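Local coordinates for restriction endonuclease (Mycobacterium sp., PDB 4F0Q), which cleaves DNA in a cytosine-methylation-dependent manner, working as a tetrameric restriction endonuclease with a magnesium-binding nuclease domain, at residues A[245-250]-A[257-262]; A[109-114]-A[183-188]. All blocks are in the same frame, centred on the assembly; numbering follows the deposited sequence.

Contact 1: A[245-250]-A[257-262]; sequences WIRWVR and PGIRRR
R247 and W248, neighbours on helix 243-251, both reach I259 in the loop that follows the helix. Before them, the CB bond of W245 points away from that loop; one face of its ring carries CE3 of W248, 4.0 Å above the plane and offset toward the rim, and the same residue stands edge-to-face with W223. R247 comes next. With its CG anti to the backbone N (chi1 -180°) and the chain extended as far as NE, it runs out to the loop and crosses the I259 side chain at a slant, its CD 3.8 Å from I259 CG2. The guanidinium does not bond the loop directly: R247 NH1 is 3.8 Å from G258 O, and a water bridges the gap, lying at the guanidinium edge 3.2 Å from R247 NH1 and donating to G258 O at 3.1 Å. The other terminal nitrogen, NH2, forms a salt bridge with E321 of the second subunit, so the group is held from both the loop and a neighbouring chain. W248 makes its closest approach through CB, 3.7 Å from I259 CD1. I183 packs against W245, W248 and I259 together, closing a small apolar cluster. The helix belongs to the AspBHI-type N-terminal region, of the PUA clan, and the arrangement is a helix followed by a returning loop, whose isoleucine is buried between helix and strand 175-193.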
loop_
_atom_site.group_PDB
_atom_site.type_symbol
_atom_site.label_atom_id
_atom_site.label_comp_id
_atom_site.label_asym_id
_atom_site.label_seq_id
_atom_site.Cartn_x
_atom_site.Cartn_y
_atom_site.Cartn_z
ATOM N N TRP A 245 12.233 -0.278 -27.830
ATOM C CA TRP A 245 13.558 -0.878 -27.751
ATOM C C TRP A 245 14.639 0.174 -27.964
ATOM O O TRP A 245 15.709 0.105 -27.366
ATOM C CB TRP A 245 13.713 -2.008 -28.770
ATOM C CG TRP A 245 14.930 -2.843 -28.527
ATOM C CD1 TRP A 245 16.195 -2.601 -28.977
ATOM C CD2 TRP A 245 15.001 -4.053 -27.764
ATOM N NE1 TRP A 245 17.048 -3.588 -28.546
ATOM C CE2 TRP A 245 16.338 -4.491 -27.799
ATOM C CE3 TRP A 245 14.061 -4.810 -27.059
ATOM C CZ2 TRP A 245 16.761 -5.652 -27.155
ATOM C CZ3 TRP A 245 14.481 -5.962 -26.422
ATOM C CH2 TRP A 245 15.819 -6.371 -26.471
ATOM N N ILE A 246 14.350 1.145 -28.825
ATOM C CA ILE A 246 15.256 2.264 -29.055
ATOM C C ILE A 246 15.379 3.099 -27.783
ATOM O O ILE A 246 16.482 3.495 -27.384
ATOM C CB ILE A 246 14.764 3.148 -30.217
ATOM C CG1 ILE A 246 14.678 2.327 -31.506
ATOM C CG2 ILE A 246 15.678 4.348 -30.407
ATOM C CD1 ILE A 246 14.143 3.099 -32.692
ATOM N N ARG A 247 14.240 3.351 -27.144
ATOM C CA ARG A 247 14.212 4.090 -25.888
ATOM C C ARG A 247 14.988 3.354 -24.802
ATOM O O ARG A 247 15.684 3.976 -24.004
ATOM C CB ARG A 247 12.776 4.337 -25.422
ATOM C CG ARG A 247 12.704 5.108 -24.112
ATOM C CD ARG A 247 11.326 5.063 -23.481
ATOM N NE ARG A 247 11.370 5.521 -22.094
ATOM C CZ ARG A 247 10.318 5.577 -21.285
ATOM N NH1 ARG A 247 9.122 5.206 -21.721
ATOM N NH2 ARG A 247 10.462 6.008 -20.039
ATOM N N TRP A 248 14.864 2.030 -24.769
ATOM C CA TRP A 248 15.622 1.240 -23.805
ATOM C C TRP A 248 17.118 1.314 -24.086
ATOM O O TRP A 248 17.924 1.445 -23.164
ATOM C CB TRP A 248 15.176 -0.221 -23.795
ATOM C CG TRP A 248 16.104 -1.081 -22.993
ATOM C CD1 TRP A 248 16.126 -1.215 -21.636
ATOM C CD2 TRP A 248 17.162 -1.905 -23.496
ATOM N NE1 TRP A 248 17.127 -2.078 -21.262
ATOM C CE2 TRP A 248 17.776 -2.517 -22.386
ATOM C CE3 TRP A 248 17.645 -2.191 -24.777
ATOM C CZ2 TRP A 248 18.849 -3.397 -22.517
ATOM C CZ3 TRP A 248 18.711 -3.064 -24.904
ATOM C CH2 TRP A 248 19.300 -3.657 -23.781
ATOM N N VAL A 249 17.483 1.215 -25.360
ATOM C CA VAL A 249 18.878 1.326 -25.767
ATOM C C VAL A 249 19.455 2.661 -25.306
ATOM O O VAL A 249 20.569 2.718 -24.783
ATOM C CB VAL A 249 19.039 1.171 -27.296
ATOM C CG1 VAL A 249 20.389 1.696 -27.754
ATOM C CG2 VAL A 249 18.862 -0.284 -27.706
ATOM N N ARG A 250 18.679 3.729 -25.473
ATOM C CA ARG A 250 19.122 5.058 -25.056
ATOM C C ARG A 250 19.238 5.202 -23.536
ATOM O O ARG A 250 20.276 5.622 -23.024
ATOM C CB ARG A 250 18.187 6.139 -25.608
ATOM C CG ARG A 250 18.653 7.558 -25.311
ATOM C CD ARG A 250 17.671 8.607 -25.816
ATOM N NE ARG A 250 16.432 8.629 -25.043
ATOM C CZ ARG A 250 15.270 8.144 -25.472
ATOM N NH1 ARG A 250 15.181 7.597 -26.677
ATOM N NH2 ARG A 250 14.196 8.211 -24.698
ATOM N N PRO A 257 10.494 0.434 -16.769
ATOM C CA PRO A 257 9.183 0.550 -16.115
ATOM C C PRO A 257 8.094 1.202 -16.972
ATOM O O PRO A 257 6.959 1.304 -16.512
ATOM C CB PRO A 257 9.475 1.441 -14.901
ATOM C CG PRO A 257 10.923 1.278 -14.648
ATOM C CD PRO A 257 11.541 1.131 -15.999
ATOM N N GLY A 258 8.425 1.629 -18.187
ATOM C CA GLY A 258 7.457 2.313 -19.026
ATOM C C GLY A 258 7.354 1.803 -20.451
ATOM O O GLY A 258 6.664 2.401 -21.275
ATOM N N ILE A 259 8.029 0.696 -20.746
ATOM C CA ILE A 259 8.037 0.158 -22.105
ATOM C C ILE A 259 7.443 -1.245 -22.203
ATOM O O ILE A 259 7.510 -1.880 -23.255
ATOM C CB ILE A 259 9.460 0.140 -22.702
ATOM C CG1 ILE A 259 10.386 -0.730 -21.851
ATOM C CG2 ILE A 259 10.008 1.555 -22.823
ATOM C CD1 ILE A 259 11.822 -0.731 -22.323
ATOM N N ARG A 260 6.859 -1.726 -21.110
ATOM C CA ARG A 260 6.250 -3.051 -21.098
ATOM C C ARG A 260 4.951 -3.076 -21.896
ATOM O O ARG A 260 4.186 -2.112 -21.882
ATOM C CB ARG A 260 5.991 -3.514 -19.664
ATOM C CG ARG A 260 6.854 -4.681 -19.221
ATOM C CD ARG A 260 6.490 -5.126 -17.816
ATOM N NE ARG A 260 6.837 -4.122 -16.816
ATOM C CZ ARG A 260 7.955 -4.144 -16.097
ATOM N NH1 ARG A 260 8.831 -5.123 -16.267
ATOM N NH2 ARG A 260 8.195 -3.191 -15.208
ATOM N N ARG A 261 4.711 -4.185 -22.589
ATOM C CA ARG A 261 3.485 -4.362 -23.360
ATOM C C ARG A 261 2.265 -4.403 -22.443
ATOM O O ARG A 261 2.285 -5.051 -21.397
ATOM C CB ARG A 261 3.558 -5.640 -24.199
ATOM C CG ARG A 261 2.313 -5.916 -25.030
ATOM C CD ARG A 261 2.468 -7.180 -25.861
ATOM N NE ARG A 261 1.304 -7.431 -26.706
ATOM C CZ ARG A 261 0.291 -8.224 -26.371
ATOM N NH1 ARG A 261 0.294 -8.848 -25.202
ATOM N NH2 ARG A 261 -0.725 -8.394 -27.206
ATOM N N ARG A 262 1.207 -3.705 -22.842
ATOM C CA ARG A 262 -0.006 -3.627 -22.040
ATOM C C ARG A 262 -1.245 -3.922 -22.876
ATOM O O ARG A 262 -1.426 -3.358 -23.954
ATOM C CB ARG A 262 -0.127 -2.243 -21.400
ATOM C CG ARG A 262 -1.338 -2.069 -20.500
ATOM C CD ARG A 262 -1.260 -2.975 -19.282
ATOM N NE ARG A 262 -2.237 -2.598 -18.266
ATOM C CZ ARG A 262 -3.475 -3.073 -18.206
ATOM N NH1 ARG A 262 -3.894 -3.955 -19.102
ATOM N NH2 ARG A 262 -4.296 -2.668 -17.246
HETATM O O HOH W 1 6.241 5.242 -20.234
#

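Contact 2: A[109-114]-A[183-188]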
loop_
_atom_site.group_PDB
_atom_site.type_symbol
_atom_site.label_atom_id
_atom_site.label_comp_id
_atom_site.label_asym_id
_atom_site.label_seq_id
_atom_site.Cartn_x
_atom_site.Cartn_y
_atom_site.Cartn_z
ATOM N N HIS A 109 0.302 -7.989 -19.263
ATOM C CA HIS A 109 1.073 -7.025 -18.488
ATOM C C HIS A 109 2.542 -7.033 -18.899
ATOM O O HIS A 109 3.397 -6.493 -18.196
ATOM C CB HIS A 109 0.933 -7.299 -16.991
ATOM C CG HIS A 109 -0.477 -7.228 -16.495
ATOM N ND1 HIS A 109 -1.327 -8.312 -16.513
ATOM C CD2 HIS A 109 -1.189 -6.200 -15.974
ATOM C CE1 HIS A 109 -2.501 -7.956 -16.021
ATOM N NE2 HIS A 109 -2.443 -6.680 -15.688
ATOM N N GLY A 110 2.823 -7.656 -20.039
ATOM C CA GLY A 110 4.151 -7.639 -20.625
ATOM C C GLY A 110 5.248 -8.262 -19.784
ATOM O O GLY A 110 6.406 -7.858 -19.876
ATOM N N HIS A 111 4.893 -9.243 -18.962
ATOM C CA HIS A 111 5.891 -9.941 -18.159
ATOM C C HIS A 111 5.875 -11.445 -18.404
ATOM O O HIS A 111 4.813 -12.058 -18.511
ATOM C CB HIS A 111 5.701 -9.656 -16.668
ATOM C CG HIS A 111 6.698 -10.350 -15.793
ATOM N ND1 HIS A 111 6.490 -11.616 -15.286
ATOM C CD2 HIS A 111 7.915 -9.961 -15.344
ATOM C CE1 HIS A 111 7.533 -11.974 -14.559
ATOM N NE2 HIS A 111 8.412 -10.988 -14.577
ATOM N N VAL A 112 7.064 -12.032 -18.497
ATOM C CA VAL A 112 7.191 -13.477 -18.646
ATOM C C VAL A 112 8.262 -14.031 -17.712
ATOM O O VAL A 112 9.420 -13.616 -17.765
ATOM C CB VAL A 112 7.531 -13.880 -20.098
ATOM C CG1 VAL A 112 7.789 -15.378 -20.184
ATOM C CG2 VAL A 112 6.414 -13.478 -21.046
ATOM N N ARG A 113 7.864 -14.960 -16.849
ATOM C CA ARG A 113 8.802 -15.654 -15.978
ATOM C C ARG A 113 9.323 -16.892 -16.694
ATOM O O ARG A 113 8.564 -17.821 -16.970
ATOM C CB ARG A 113 8.119 -16.055 -14.670
ATOM C CG ARG A 113 9.002 -16.848 -13.719
ATOM C CD ARG A 113 10.133 -15.996 -13.164
ATOM N NE ARG A 113 9.635 -14.795 -12.497
ATOM C CZ ARG A 113 9.221 -14.756 -11.234
ATOM N NH1 ARG A 113 9.242 -15.855 -10.491
ATOM N NH2 ARG A 113 8.785 -13.618 -10.713
ATOM N N TYR A 114 10.618 -16.901 -16.999
ATOM C CA TYR A 114 11.198 -17.991 -17.778
ATOM C C TYR A 114 12.349 -18.686 -17.055
ATOM O O TYR A 114 13.263 -18.036 -16.556
ATOM C CB TYR A 114 11.661 -17.484 -19.145
ATOM C CG TYR A 114 12.238 -18.566 -20.027
ATOM C CD1 TYR A 114 11.410 -19.479 -20.665
ATOM C CD2 TYR A 114 13.609 -18.674 -20.222
ATOM C CE1 TYR A 114 11.930 -20.473 -21.469
ATOM C CE2 TYR A 114 14.138 -19.664 -21.026
ATOM C CZ TYR A 114 13.293 -20.560 -21.648
ATOM O OH TYR A 114 13.812 -21.550 -22.450
ATOM N N ILE A 183 13.036 -8.008 -22.851
ATOM C CA ILE A 183 14.274 -7.588 -22.210
ATOM C C ILE A 183 14.436 -8.370 -20.914
ATOM O O ILE A 183 13.474 -8.541 -20.168
ATOM C CB ILE A 183 14.246 -6.087 -21.862
ATOM C CG1 ILE A 183 13.875 -5.255 -23.088
ATOM C CG2 ILE A 183 15.584 -5.639 -21.292
ATOM C CD1 ILE A 183 13.828 -3.770 -22.819
ATOM N N ILE A 184 15.645 -8.851 -20.648
ATOM C CA ILE A 184 15.918 -9.504 -19.378
ATOM C C ILE A 184 15.898 -8.465 -18.262
ATOM O O ILE A 184 16.879 -7.753 -18.041
ATOM C CB ILE A 184 17.275 -10.236 -19.385
ATOM C CG1 ILE A 184 17.297 -11.299 -20.484
ATOM C CG2 ILE A 184 17.547 -10.874 -18.030
ATOM C CD1 ILE A 184 18.567 -12.115 -20.517
ATOM N N GLU A 185 14.767 -8.373 -17.571
ATOM C CA GLU A 185 14.618 -7.409 -16.489
ATOM C C GLU A 185 15.324 -7.897 -15.232
ATOM O O GLU A 185 15.931 -7.108 -14.505
ATOM C CB GLU A 185 13.142 -7.140 -16.195
ATOM C CG GLU A 185 12.917 -6.082 -15.128
ATOM C CD GLU A 185 11.451 -5.858 -14.827
ATOM O OE1 GLU A 185 10.638 -6.762 -15.114
ATOM O OE2 GLU A 185 11.111 -4.774 -14.309
ATOM N N ARG A 186 15.246 -9.197 -14.976
ATOM C CA ARG A 186 15.938 -9.765 -13.824
ATOM C C ARG A 186 16.413 -11.190 -14.096
ATOM O O ARG A 186 15.786 -11.929 -14.850
ATOM C CB ARG A 186 15.044 -9.716 -12.580
ATOM C CG ARG A 186 15.782 -9.962 -11.272
ATOM C CD ARG A 186 14.931 -9.595 -10.065
ATOM N NE ARG A 186 13.740 -10.431 -9.953
ATOM C CZ ARG A 186 12.906 -10.405 -8.918
ATOM N NH1 ARG A 186 13.135 -9.586 -7.900
ATOM N NH2 ARG A 186 11.844 -11.201 -8.897
ATOM N N LEU A 187 17.538 -11.561 -13.494
ATOM C CA LEU A 187 18.059 -12.919 -13.601
ATOM C C LEU A 187 18.581 -13.356 -12.239
ATOM O O LEU A 187 19.541 -12.785 -11.724
ATOM C CB LEU A 187 19.168 -12.995 -14.654
ATOM C CG LEU A 187 19.639 -14.385 -15.103
ATOM C CD1 LEU A 187 20.118 -14.341 -16.545
ATOM C CD2 LEU A 187 20.741 -14.930 -14.203
ATOM N N GLU A 188 17.950 -14.371 -11.659
ATOM C CA GLU A 188 18.303 -14.805 -10.313
ATOM C C GLU A 188 18.505 -16.312 -10.185
ATOM O O GLU A 188 18.097 -17.085 -11.052
ATOM C CB GLU A 188 17.255 -14.322 -9.306
ATOM C CG GLU A 188 15.823 -14.620 -9.708
ATOM C CD GLU A 188 14.813 -13.892 -8.843
ATOM O OE1 GLU A 188 13.621 -13.861 -9.217
ATOM O OE2 GLU A 188 15.211 -13.350 -7.791
#
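The R186 guanidinium has E188 OE2 over the centre of one face, 3.8 Å above its plane, and R113 NH2 near its edge, 4.3 Å from R186 NH2. E188 OE1 is 3.2 Å from R186 NH2, but well out of the guanidinium plane, so this salt bridge within the strand rests on charge alone. At the edge of the H111 ring, near its plane, lies E185 OE1, 4.2 Å from H111 CD2: a carbon contact and not a hydrogen bond.

D207, on the strand between them, probably makes the closeness of the two arginines bearable. Its OD1 takes R113 NE and H111 NE2, its OD2 takes R186 NE, and this shared carboxylate should offset much of the positive charge. R113 reaches it by folding back: CG is anti to the backbone N, but the next two torsions both turn (chi2 68°, chi3 56°). Its NH1 meets E314 as well. E185, extended through chi2, sends OE1 to R260 and OE2 to R313 of the second subunit.

The two segments are not paired with each other. Strand 200-210 runs antiparallel to both 111-115 and 175-193 and separates them, which explains a closest CA approach of 9.2 Å, between H111 and E185. The pairing with 104-106 carries a G1 bulge at G110 and H111, facing D106, and that of 175-193 with 200-210 a classic bulge at E185 and R186, facing D207, while I184 and L187 pack against helix 130-142.

How the contacts relate
Contact 1 joins a helix to the loop behind it through apolar groups and one water, whereas contact 2 spans two strands of the large mixed sheet with charged ends and little direct touching. Both are partly buried, yet contact 2 lies nearer the middle of the chain, about 7 Å from its centre to the chain centre against about 18 Å for contact 1. They meet mainly through R260, whose NH1 salt-bridges E185 OE1 at 2.7 Å and whose CG and CD pack on the backbone oxygens of G110 and H109, and through W245 on I183. Each contact also sends a charged side chain to the second subunit.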